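Local coordinates for protein putative sulfatase yidJ (Bacteroides fragilis, PDB 2QZU) that belongs to the sulfatase family and probably hydrolyses sulfate esters as a metal-dependent arylsulfatase, at residues Met82-Gly86 / Ala113-Ser117. Sequence-based numbering, arbitrary orientation.
Sequences MLMTG and ARCWS
The indole of W116 meets the C-terminal turn of helix 76-85 along its pyrrole side: the carbonyl oxygen of L83 lies at the ring edge, in plane, 3.3 Å from W116 CD1, while the selenium of selenomethionine M84 approaches obliquely, 3.5 Å from W116 NE1. This Met-aromatic contact places SE 4.4 Å from the centroid of the five-membered ring and 56° off its normal. A bend at chi2 (-49°) turns the M84 chain back to the indole, and L83 CG adds a loose van der Waals contact at W116 NE1. Y362 packs edge-to-face with the same indole, and L30 of strand 29-35 and L366 of helix 361-368 also touch W116.

Beside the ring, the carbonyl oxygen of M84 receives a weak hydrogen bond from W116 N (3.4 Å, 146° at the hydrogen) and a CA-H...O contact from C115, whose SG packs against M84 CB at 3.9 Å. Through C115, its N-cap residue, the start of helix 116-122 thus abuts the last turn of helix 76-85. A water donates to T85 O (2.8 Å) and to R114 O (2.9 Å), bridging the backbones; R114 O also accepts a hydrogen bond from Y362 OH. The arrangement is a buried junction between two helices packed against the central mixed sheet of the alkaline phosphatase-like sulfatase fold, with helix 76-85 starting at S76, the predicted formylglycine (3-oxoalanine) position, unmodified here.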
HETATM    1  N   MSE A  82       0.886   9.131  27.783  1.00  4.51           N
HETATM    2  CA  MSE A  82       1.592  10.071  28.642  1.00  6.06           C
HETATM    3  C   MSE A  82       0.844  11.398  28.645  1.00  9.45           C
HETATM    4  O   MSE A  82       0.705  12.043  29.683  1.00 10.00           O
HETATM    5  CB  MSE A  82       3.023  10.276  28.135  1.00  6.80           C
HETATM    6  CG  MSE A  82       3.988   9.209  28.611  1.00  8.07           C
HETATM    7 SE   MSE A  82       5.523   8.980  27.447  1.00 24.68          SE
HETATM    8  CE  MSE A  82       5.341   7.087  27.150  1.00 28.76           C
ATOM      9  N   LEU A  83       0.361  11.804  27.476  1.00  4.97           N
ATOM     10  CA  LEU A  83      -0.377  13.054  27.363  1.00  5.38           C
ATOM     11  C   LEU A  83      -1.636  13.036  28.224  1.00  6.56           C
ATOM     12  O   LEU A  83      -1.888  13.961  28.992  1.00  6.81           O
ATOM     13  CB  LEU A  83      -0.780  13.311  25.910  1.00  4.74           C
ATOM     14  CG  LEU A  83      -1.771  14.465  25.716  1.00  5.49           C
ATOM     15  CD1 LEU A  83      -1.118  15.780  26.131  1.00 10.16           C
ATOM     16  CD2 LEU A  83      -2.209  14.521  24.263  1.00 10.90           C
HETATM   17  N   MSE A  84      -2.424  11.976  28.105  1.00  6.63           N
HETATM   18  CA  MSE A  84      -3.668  11.890  28.856  1.00 11.02           C
HETATM   19  C   MSE A  84      -3.522  11.729  30.371  1.00 10.63           C
HETATM   20  O   MSE A  84      -4.306  12.302  31.130  1.00  9.34           O
HETATM   21  CB  MSE A  84      -4.541  10.762  28.304  1.00  8.95           C
HETATM   22  CG  MSE A  84      -4.900  10.897  26.825  1.00  8.63           C
HETATM   23 SE   MSE A  84      -5.573  12.653  26.306  1.00 24.44          SE
HETATM   24  CE  MSE A  84      -5.078  12.586  24.433  1.00 32.11           C
ATOM     25  N   THR A  85      -2.519  10.972  30.810  1.00  6.48           N
ATOM     26  CA  THR A  85      -2.309  10.723  32.236  1.00  6.68           C
ATOM     27  C   THR A  85      -1.302  11.635  32.934  1.00  8.49           C
ATOM     28  O   THR A  85      -1.330  11.769  34.161  1.00  8.88           O
ATOM     29  CB  THR A  85      -1.825   9.280  32.489  1.00  8.54           C
ATOM     30  OG1 THR A  85      -0.523   9.106  31.918  1.00  7.61           O
ATOM     31  CG2 THR A  85      -2.780   8.274  31.872  1.00  7.65           C
ATOM     32  N   GLY A  86      -0.404  12.238  32.164  1.00  7.49           N
ATOM     33  CA  GLY A  86       0.611  13.090  32.760  1.00  8.71           C
ATOM     34  C   GLY A  86       1.648  12.255  33.500  1.00  7.65           C
ATOM     35  O   GLY A  86       2.392  12.767  34.338  1.00  7.81           O
ATOM     36  N   ALA A 113      -7.687   5.812  35.401  1.00  7.75           N
ATOM     37  CA  ALA A 113      -6.694   6.876  35.332  1.00  9.00           C
ATOM     38  C   ALA A 113      -7.386   8.234  35.342  1.00  8.36           C
ATOM     39  O   ALA A 113      -8.370   8.447  34.634  1.00 12.62           O
ATOM     40  CB  ALA A 113      -5.848   6.730  34.069  1.00  8.77           C
ATOM     41  N   ARG A 114      -6.877   9.146  36.163  1.00 11.39           N
ATOM     42  CA  ARG A 114      -7.432  10.491  36.255  1.00  9.24           C
ATOM     43  C   ARG A 114      -6.746  11.339  35.186  1.00  8.73           C
ATOM     44  O   ARG A 114      -5.637  11.838  35.391  1.00  6.06           O
ATOM     45  CB  ARG A 114      -7.160  11.070  37.645  1.00 11.78           C
ATOM     46  CG  ARG A 114      -7.663  12.485  37.861  1.00 18.27           C
ATOM     47  CD  ARG A 114      -9.167  12.536  37.966  1.00 22.48           C
ATOM     48  NE  ARG A 114      -9.648  13.875  38.301  1.00 21.93           N
ATOM     49  CZ  ARG A 114     -10.933  14.208  38.332  1.00 17.67           C
ATOM     50  NH1 ARG A 114     -11.853  13.295  38.049  1.00  9.01           N
ATOM     51  NH2 ARG A 114     -11.300  15.446  38.634  1.00 16.07           N
ATOM     52  N   CYS A 115      -7.404  11.495  34.045  1.00  7.97           N
ATOM     53  CA  CYS A 115      -6.840  12.265  32.939  1.00 10.38           C
ATOM     54  C   CYS A 115      -7.262  13.730  32.973  1.00  4.80           C
ATOM     55  O   CYS A 115      -8.242  14.080  33.627  1.00  8.53           O
ATOM     56  CB  CYS A 115      -7.251  11.621  31.616  1.00  6.14           C
ATOM     57  SG  CYS A 115      -6.675   9.906  31.484  1.00 11.05           S
ATOM     58  N   TRP A 116      -6.534  14.590  32.262  1.00  5.64           N
ATOM     59  CA  TRP A 116      -6.877  16.011  32.268  1.00  7.71           C
ATOM     60  C   TRP A 116      -8.279  16.269  31.741  1.00  6.92           C
ATOM     61  O   TRP A 116      -8.918  17.248  32.130  1.00  6.17           O
ATOM     62  CB  TRP A 116      -5.862  16.853  31.478  1.00  5.02           C
ATOM     63  CG  TRP A 116      -5.667  16.461  30.040  1.00  2.07           C
ATOM     64  CD1 TRP A 116      -4.739  15.587  29.548  1.00  6.66           C
ATOM     65  CD2 TRP A 116      -6.399  16.949  28.909  1.00  6.38           C
ATOM     66  NE1 TRP A 116      -4.842  15.506  28.181  1.00 10.24           N
ATOM     67  CE2 TRP A 116      -5.853  16.330  27.760  1.00  9.04           C
ATOM     68  CE3 TRP A 116      -7.462  17.849  28.751  1.00  4.93           C
ATOM     69  CZ2 TRP A 116      -6.335  16.583  26.469  1.00 12.21           C
ATOM     70  CZ3 TRP A 116      -7.944  18.103  27.461  1.00  8.50           C
ATOM     71  CH2 TRP A 116      -7.378  17.468  26.340  1.00  5.43           C
ATOM     72  N   SER A 117      -8.756  15.396  30.860  1.00  6.16           N
ATOM     73  CA  SER A 117     -10.092  15.554  30.307  1.00  6.35           C
ATOM     74  C   SER A 117     -11.138  15.296  31.394  1.00  7.54           C
ATOM     75  O   SER A 117     -12.202  15.914  31.391  1.00  6.74           O
ATOM     76  CB  SER A 117     -10.295  14.612  29.115  1.00  6.12           C
ATOM     77  OG  SER A 117     -10.008  13.267  29.454  1.00  7.57           O
TER
HETATM   78  O   HOH W   1      -3.059  10.694  36.040  1.00 10.38           O